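Local structure of phosphodiesterase (Trypanosoma brucei brucei, 5H2Q) at residues V24-I29 and Y52-G57; F64-E69 and S177-G182. The protein belongs to the cyclic nucleotide phosphodiesterase family, all-helical metalloproteins of the HD/PDEase clan, and carries a zinc ion and a magnesium ion. One frame throughout, in Å; residues are numbered along the deposited sequence.

In this all-helical chain both contacts seat an irregular segment against the helices near the N-terminus or the turns between them, with centres about 16 and 21 Å from the centre of the chain. Interaction 1 comes first along the chain and closes before interaction 2 opens: the loop 24-29 rests on helix 43-58, and after the short helix 60-63 the chain enters 64-69, which meets the distant loop 177-182. The two lie about 19 Å apart, centre to centre, yet they touch, because Tyr52 and Leu56 of helix 43-58 pack on Asp68 at the start of helix 68-80. Consecutive helices near the N-terminus are thus tied to loops both near and far in sequence.

Interaction 1: residues V24-I29 and Y52-G57; sequences VDVTDI and YRLLLG
Val26 and Thr27 meet helix 43-58 through one residue, Leu54, whose CD1 methyl receives both of them. The way there is prepared by Asp25, whose carboxylate reaches forward to Thr27: Thr27 N gives its hydrogen to Asp25 OD1 at 2.9 Å, arriving from above the carboxylate plane, and this bond closes an Asx turn. The hydroxyl Thr27 OG1 donates to that same Asp25 OD1 at 2.6 Å, on the syn side and much closer to the plane, so two donors of one residue grip a single oxygen and hold the turn in shape. Val26 directs its CB at the helix, and CG2 makes the touch. This branch lies 4.0 Å from Leu54 CD1, the two side chains running past one another in opposite directions, while the carbonyl oxygen Val26 O stands 3.8 Å from Leu54 CD1 and takes its hydrogen bond elsewhere, from Gln98 of helix 90-105. Thr27 divides its labour: with OG1 set between the backbone N and the carbonyl carbon (chi1 74°), the hydroxyl serves the aspartate and Arg106, and CG2 is left to touch Leu54 CD1 at 3.8 Å. On the helix, chi1 of -180° sets Leu54 CG anti to the backbone N, and chi2 of 69° then turns CD1 to the loop. Tyr101 of helix 90-105 touches both Thr27 and Leu54, and Phe21 and Phe31 pack on Val26. The arrangement is that of a type I beta turn, Asp25 to Asp28, braced by an Asx turn and laid against the side of a helix in an all-helical fold.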
ATOM      1  N   VAL A  24      -1.093  17.014  15.416  1.00 17.01           N
ATOM      2  CA  VAL A  24      -0.406  15.819  14.958  1.00 16.75           C
ATOM      3  C   VAL A  24      -0.343  15.938  13.440  1.00 20.50           C
ATOM      4  O   VAL A  24      -1.375  15.861  12.761  1.00 20.87           O
ATOM      5  CB  VAL A  24      -1.123  14.504  15.400  1.00 20.34           C
ATOM      6  CG1 VAL A  24      -0.320  13.279  14.965  1.00 20.31           C
ATOM      7  CG2 VAL A  24      -1.367  14.473  16.921  1.00 19.31           C
ATOM      8  N   ASP A  25       0.860  16.140  12.919  1.00 17.11           N
ATOM      9  CA  ASP A  25       1.048  16.312  11.495  1.00 15.93           C
ATOM     10  C   ASP A  25       0.992  14.980  10.730  1.00 17.46           C
ATOM     11  O   ASP A  25       1.958  14.212  10.747  1.00 17.54           O
ATOM     12  CB  ASP A  25       2.341  17.074  11.240  1.00 18.28           C
ATOM     13  CG  ASP A  25       2.643  17.367   9.793  1.00 21.27           C
ATOM     14  OD1 ASP A  25       1.769  17.107   8.938  1.00 17.88           O
ATOM     15  OD2 ASP A  25       3.747  17.881   9.519  1.00 26.85           O
ATOM     16  N   VAL A  26      -0.098  14.773   9.972  1.00 15.26           N
ATOM     17  CA  VAL A  26      -0.287  13.527   9.198  1.00 14.91           C
ATOM     18  C   VAL A  26       0.607  13.473   7.943  1.00 16.11           C
ATOM     19  O   VAL A  26       0.634  12.448   7.266  1.00 15.59           O
ATOM     20  CB  VAL A  26      -1.770  13.243   8.863  1.00 18.05           C
ATOM     21  CG1 VAL A  26      -2.593  13.081  10.145  1.00 17.98           C
ATOM     22  CG2 VAL A  26      -2.361  14.313   7.938  1.00 18.01           C
ATOM     23  N   THR A  27       1.308  14.566   7.624  1.00 14.31           N
ATOM     24  CA  THR A  27       2.180  14.602   6.438  1.00 13.74           C
ATOM     25  C   THR A  27       3.652  14.268   6.756  1.00 18.83           C
ATOM     26  O   THR A  27       4.469  14.236   5.845  1.00 18.84           O
ATOM     27  CB  THR A  27       2.117  15.982   5.742  1.00 16.16           C
ATOM     28  OG1 THR A  27       2.832  16.942   6.521  1.00 20.36           O
ATOM     29  CG2 THR A  27       0.692  16.459   5.434  1.00 15.72           C
ATOM     30  N   ASP A  28       3.996  14.100   8.028  1.00 19.29           N
ATOM     31  CA  ASP A  28       5.379  13.860   8.459  1.00 19.19           C
ATOM     32  C   ASP A  28       5.908  12.444   8.202  1.00 21.86           C
ATOM     33  O   ASP A  28       5.164  11.478   8.369  1.00 19.18           O
ATOM     34  CB  ASP A  28       5.521  14.221   9.950  1.00 22.41           C
ATOM     35  CG  ASP A  28       6.949  14.561  10.326  1.00 36.46           C
ATOM     36  OD1 ASP A  28       7.337  15.749  10.177  1.00 42.21           O
ATOM     37  OD2 ASP A  28       7.721  13.626  10.628  1.00 30.39           O
ATOM     38  N   ILE A  29       7.221  12.306   7.864  1.00 18.27           N
ATOM     39  CA  ILE A  29       7.800  10.975   7.700  1.00 19.28           C
ATOM     40  C   ILE A  29       7.766  10.184   9.013  1.00 23.80           C
ATOM     41  O   ILE A  29       7.722   8.956   8.953  1.00 25.23           O
ATOM     42  CB  ILE A  29       9.201  10.938   7.029  1.00 23.19           C
ATOM     43  CG1 ILE A  29      10.324  11.458   7.970  1.00 23.67           C
ATOM     44  CG2 ILE A  29       9.190  11.666   5.667  1.00 23.43           C
ATOM     45  CD1 ILE A  29      11.759  11.155   7.454  1.00 30.32           C
ATOM     46  N   TYR A  52      -8.758  10.913   4.789  1.00 12.58           N
ATOM     47  CA  TYR A  52      -9.656  11.992   4.355  1.00 12.06           C
ATOM     48  C   TYR A  52      -8.990  13.363   4.489  1.00 14.93           C
ATOM     49  O   TYR A  52      -8.931  14.096   3.511  1.00 13.18           O
ATOM     50  CB  TYR A  52     -10.955  11.919   5.176  1.00 12.73           C
ATOM     51  CG  TYR A  52     -12.006  12.950   4.820  1.00 13.11           C
ATOM     52  CD1 TYR A  52     -12.631  12.933   3.574  1.00 14.06           C
ATOM     53  CD2 TYR A  52     -12.477  13.849   5.774  1.00 15.46           C
ATOM     54  CE1 TYR A  52     -13.619  13.858   3.249  1.00 15.74           C
ATOM     55  CE2 TYR A  52     -13.461  14.785   5.459  1.00 16.46           C
ATOM     56  CZ  TYR A  52     -14.042  14.772   4.201  1.00 20.11           C
ATOM     57  OH  TYR A  52     -15.005  15.694   3.883  1.00 22.65           O
ATOM     58  N   ARG A  53      -8.461  13.684   5.684  1.00 12.87           N
ATOM     59  CA  ARG A  53      -7.809  14.965   5.926  1.00 12.88           C
ATOM     60  C   ARG A  53      -6.504  15.114   5.179  1.00 16.32           C
ATOM     61  O   ARG A  53      -6.191  16.217   4.727  1.00 16.40           O
ATOM     62  CB  ARG A  53      -7.649  15.220   7.432  1.00 12.82           C
ATOM     63  CG  ARG A  53      -8.962  15.331   8.184  1.00 18.13           C
ATOM     64  CD  ARG A  53      -9.836  16.440   7.617  1.00 19.23           C
ATOM     65  NE  ARG A  53     -11.171  16.473   8.214  1.00 27.88           N
ATOM     66  CZ  ARG A  53     -12.102  17.376   7.913  1.00 48.01           C
ATOM     67  NH1 ARG A  53     -13.284  17.345   8.515  1.00 38.13           N
ATOM     68  NH2 ARG A  53     -11.856  18.320   7.013  1.00 32.20           N
ATOM     69  N   LEU A  54      -5.748  14.022   5.015  1.00 12.69           N
ATOM     70  CA  LEU A  54      -4.505  14.097   4.239  1.00 13.08           C
ATOM     71  C   LEU A  54      -4.816  14.515   2.797  1.00 16.77           C
ATOM     72  O   LEU A  54      -4.214  15.450   2.271  1.00 14.94           O
ATOM     73  CB  LEU A  54      -3.805  12.738   4.238  1.00 13.65           C
ATOM     74  CG  LEU A  54      -2.488  12.648   3.478  1.00 18.44           C
ATOM     75  CD1 LEU A  54      -1.369  13.468   4.190  1.00 18.98           C
ATOM     76  CD2 LEU A  54      -2.078  11.211   3.318  1.00 16.19           C
ATOM     77  N   LEU A  55      -5.792  13.840   2.186  1.00 13.12           N
ATOM     78  CA  LEU A  55      -6.157  14.108   0.799  0.50 12.65           C
ATOM     79  C   LEU A  55      -6.853  15.468   0.631  1.00 16.20           C
ATOM     80  O   LEU A  55      -6.467  16.235  -0.240  1.00 14.95           O
ATOM     81  CB  LEU A  55      -6.963  12.940   0.227  0.50 13.03           C
ATOM     82  CG  LEU A  55      -6.162  11.717  -0.291  0.50 18.16           C
ATOM     83  CD1 LEU A  55      -5.048  11.271   0.669  0.50 18.04           C
ATOM     84  CD2 LEU A  55      -7.082  10.550  -0.598  0.50 20.63           C
ATOM     85  N   LEU A  56      -7.827  15.806   1.485  1.00 14.34           N
ATOM     86  CA  LEU A  56      -8.460  17.139   1.319  1.00 15.63           C
ATOM     87  C   LEU A  56      -7.432  18.254   1.566  1.00 19.27           C
ATOM     88  O   LEU A  56      -7.461  19.288   0.890  1.00 19.67           O
ATOM     89  CB  LEU A  56      -9.634  17.327   2.303  1.00 16.71           C
ATOM     90  CG  LEU A  56     -10.979  16.757   1.947  1.00 22.83           C
ATOM     91  CD1 LEU A  56     -12.036  17.297   2.909  1.00 23.40           C
ATOM     92  CD2 LEU A  56     -11.391  17.055   0.493  1.00 22.30           C
ATOM     93  N   GLY A  57      -6.511  18.010   2.513  1.00 16.02           N
ATOM     94  CA  GLY A  57      -5.478  18.957   2.905  1.00 17.67           C
ATOM     95  C   GLY A  57      -4.537  19.313   1.779  1.00 22.84           C
ATOM     96  O   GLY A  57      -4.052  20.443   1.724  1.00 23.88           O
TER

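Interaction 2: residues F64-E69 and S177-G182; sequences FGCSDE and SDVFGG
Cys66 and Val179 supply the apolar part of this contact. The CB of Cys66 points toward 177-182, and with SG anti to the backbone N (chi1 177°) the sulfur Cys66 SG rests 3.6 Å from Val179 CG1. Leu71 and Phe74 of helix 68-80 extend this patch, touching Cys66 and Val179 respectively.

Polar linkage is left to one water. It donates to Phe64 O at 2.7 Å and to Val179 O, and accepts from Gly182 N at 2.8 Å, joining three backbone groups of the two loops. Close by, Gly182 CA directs a CA-H...O contact at Phe64 O, 3.5 Å away; with no side chain on Gly182 or Gly65, the backbones can come this near.

Within 177-182, Asp178 OD1 takes the N-H of Phe180 at 2.9 Å, the donor tilted well out of the plane of the carboxylate, forming an Asx turn, while Asp178 OD2 pairs with Arg188 in a salt bridge. Facing Gly182, Gly65, with positive phi, is the C-prime residue of a Schellman motif that ends helix 60-63, so the contact joins a helix-terminating turn to a type I beta turn, Asp178 to Gly181.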
ATOM      1  N   PHE A  64      -9.393  17.946  -9.144  1.00 14.56           N
ATOM      2  CA  PHE A  64      -9.892  16.978 -10.113  1.00 14.73           C
ATOM      3  C   PHE A  64     -11.403  16.755 -10.017  1.00 18.67           C
ATOM      4  O   PHE A  64     -11.911  15.806 -10.599  1.00 19.11           O
ATOM      5  CB  PHE A  64      -9.095  15.657 -10.070  1.00 15.47           C
ATOM      6  CG  PHE A  64      -7.653  15.964 -10.417  1.00 16.39           C
ATOM      7  CD1 PHE A  64      -7.305  16.412 -11.694  1.00 19.04           C
ATOM      8  CD2 PHE A  64      -6.660  15.915  -9.440  1.00 16.64           C
ATOM      9  CE1 PHE A  64      -5.982  16.771 -11.992  1.00 19.28           C
ATOM     10  CE2 PHE A  64      -5.339  16.284  -9.740  1.00 19.34           C
ATOM     11  CZ  PHE A  64      -5.020  16.737 -11.008  1.00 18.24           C
ATOM     12  N   GLY A  65     -12.098  17.711  -9.407  1.00 16.35           N
ATOM     13  CA  GLY A  65     -13.560  17.707  -9.353  1.00 16.99           C
ATOM     14  C   GLY A  65     -14.156  16.622  -8.494  1.00 19.16           C
ATOM     15  O   GLY A  65     -15.311  16.223  -8.700  1.00 17.40           O
ATOM     16  N   CYS A  66     -13.359  16.119  -7.537  1.00 15.52           N
ATOM     17  CA  CYS A  66     -13.816  15.133  -6.568  1.00 15.66           C
ATOM     18  C   CYS A  66     -14.279  15.903  -5.344  1.00 19.34           C
ATOM     19  O   CYS A  66     -13.453  16.493  -4.632  1.00 18.55           O
ATOM     20  CB  CYS A  66     -12.701  14.149  -6.212  1.00 15.60           C
ATOM     21  SG  CYS A  66     -13.180  12.956  -4.940  1.00 18.04           S
ATOM     22  N   SER A  67     -15.606  15.931  -5.110  1.00 15.85           N
ATOM     23  CA  SER A  67     -16.194  16.635  -3.978  1.00 15.69           C
ATOM     24  C   SER A  67     -15.763  15.990  -2.665  1.00 18.72           C
ATOM     25  O   SER A  67     -15.356  14.807  -2.649  1.00 17.62           O
ATOM     26  CB  SER A  67     -17.719  16.631  -4.077  1.00 19.16           C
ATOM     27  OG  SER A  67     -18.250  15.360  -3.732  1.00 23.30           O
ATOM     28  N   ASP A  68     -15.859  16.745  -1.555  1.00 16.11           N
ATOM     29  CA  ASP A  68     -15.539  16.174  -0.241  1.00 14.57           C
ATOM     30  C   ASP A  68     -16.425  14.980   0.073  1.00 17.07           C
ATOM     31  O   ASP A  68     -15.929  13.969   0.562  1.00 15.68           O
ATOM     32  CB  ASP A  68     -15.720  17.196   0.895  1.00 16.42           C
ATOM     33  CG  ASP A  68     -15.020  18.526   0.721  1.00 27.87           C
ATOM     34  OD1 ASP A  68     -14.260  18.679  -0.271  1.00 26.35           O
ATOM     35  OD2 ASP A  68     -15.218  19.412   1.581  1.00 32.99           O
ATOM     36  N   GLU A  69     -17.733  15.068  -0.244  1.00 15.50           N
ATOM     37  CA  GLU A  69     -18.636  13.953   0.053  1.00 14.43           C
ATOM     38  C   GLU A  69     -18.286  12.696  -0.730  1.00 16.46           C
ATOM     39  O   GLU A  69     -18.400  11.594  -0.174  1.00 17.28           O
ATOM     40  CB  GLU A  69     -20.115  14.355  -0.162  1.00 16.99           C
ATOM     41  CG  GLU A  69     -20.603  15.314   0.917  1.00 28.07           C
ATOM     42  CD  GLU A  69     -22.054  15.760   0.830  1.00 44.60           C
ATOM     43  OE1 GLU A  69     -22.311  16.980   0.949  1.00 40.80           O
ATOM     44  OE2 GLU A  69     -22.938  14.884   0.703  1.00 36.98           O
ATOM     45  N   SER A 177     -19.320   7.408  -5.116  1.00 13.13           N
ATOM     46  CA  SER A 177     -17.981   7.090  -4.589  1.00 12.77           C
ATOM     47  C   SER A 177     -16.944   7.123  -5.708  1.00 16.28           C
ATOM     48  O   SER A 177     -15.809   6.659  -5.523  1.00 16.66           O
ATOM     49  CB  SER A 177     -17.988   5.746  -3.860  1.00 19.37           C
ATOM     50  OG  SER A 177     -18.572   4.707  -4.629  1.00 22.61           O
ATOM     51  N   ASP A 178     -17.314   7.690  -6.873  1.00 13.79           N
ATOM     52  CA  ASP A 178     -16.380   7.728  -7.977  1.00 14.31           C
ATOM     53  C   ASP A 178     -15.489   8.941  -7.865  1.00 16.60           C
ATOM     54  O   ASP A 178     -15.813  10.026  -8.374  1.00 15.46           O
ATOM     55  CB  ASP A 178     -17.073   7.629  -9.344  1.00 16.06           C
ATOM     56  CG  ASP A 178     -16.110   7.548 -10.521  1.00 18.85           C
ATOM     57  OD1 ASP A 178     -14.865   7.499 -10.281  1.00 16.06           O
ATOM     58  OD2 ASP A 178     -16.592   7.471 -11.674  1.00 20.35           O
ATOM     59  N   VAL A 179     -14.328   8.744  -7.214  1.00 14.08           N
ATOM     60  CA  VAL A 179     -13.346   9.812  -7.057  1.00 12.69           C
ATOM     61  C   VAL A 179     -12.770  10.260  -8.371  1.00 13.77           C
ATOM     62  O   VAL A 179     -12.094  11.274  -8.385  1.00 14.15           O
ATOM     63  CB  VAL A 179     -12.216   9.496  -6.032  1.00 15.43           C
ATOM     64  CG1 VAL A 179     -12.792   9.393  -4.613  1.00 14.70           C
ATOM     65  CG2 VAL A 179     -11.418   8.246  -6.435  1.00 14.48           C
ATOM     66  N   PHE A 180     -13.000   9.497  -9.468  1.00 12.35           N
ATOM     67  CA  PHE A 180     -12.518   9.863 -10.804  1.00 12.14           C
ATOM     68  C   PHE A 180     -13.686  10.422 -11.651  1.00 18.76           C
ATOM     69  O   PHE A 180     -13.529  10.671 -12.852  1.00 18.73           O
ATOM     70  CB  PHE A 180     -11.870   8.673 -11.498  1.00 12.99           C
ATOM     71  CG  PHE A 180     -10.641   8.118 -10.791  1.00 13.33           C
ATOM     72  CD1 PHE A 180      -9.776   8.962 -10.105  1.00 15.48           C
ATOM     73  CD2 PHE A 180     -10.385   6.755 -10.773  1.00 13.60           C
ATOM     74  CE1 PHE A 180      -8.635   8.463  -9.468  1.00 14.97           C
ATOM     75  CE2 PHE A 180      -9.237   6.249 -10.129  1.00 15.76           C
ATOM     76  CZ  PHE A 180      -8.381   7.109  -9.470  1.00 13.42           C
ATOM     77  N   GLY A 181     -14.833  10.610 -10.997  1.00 18.43           N
ATOM     78  CA  GLY A 181     -16.065  11.091 -11.610  1.00 18.53           C
ATOM     79  C   GLY A 181     -15.998  12.501 -12.171  1.00 22.44           C
ATOM     80  O   GLY A 181     -16.792  12.827 -13.047  1.00 21.65           O
ATOM     81  N   GLY A 182     -15.047  13.312 -11.690  1.00 17.81           N
ATOM     82  CA  GLY A 182     -14.830  14.699 -12.121  1.00 18.38           C
ATOM     83  C   GLY A 182     -13.878  14.840 -13.299  1.00 20.96           C
ATOM     84  O   GLY A 182     -13.693  15.942 -13.826  1.00 19.93           O
TER
HETATM   85  O   HOH W   1     -12.717  13.219 -10.176  1.00 20.71           O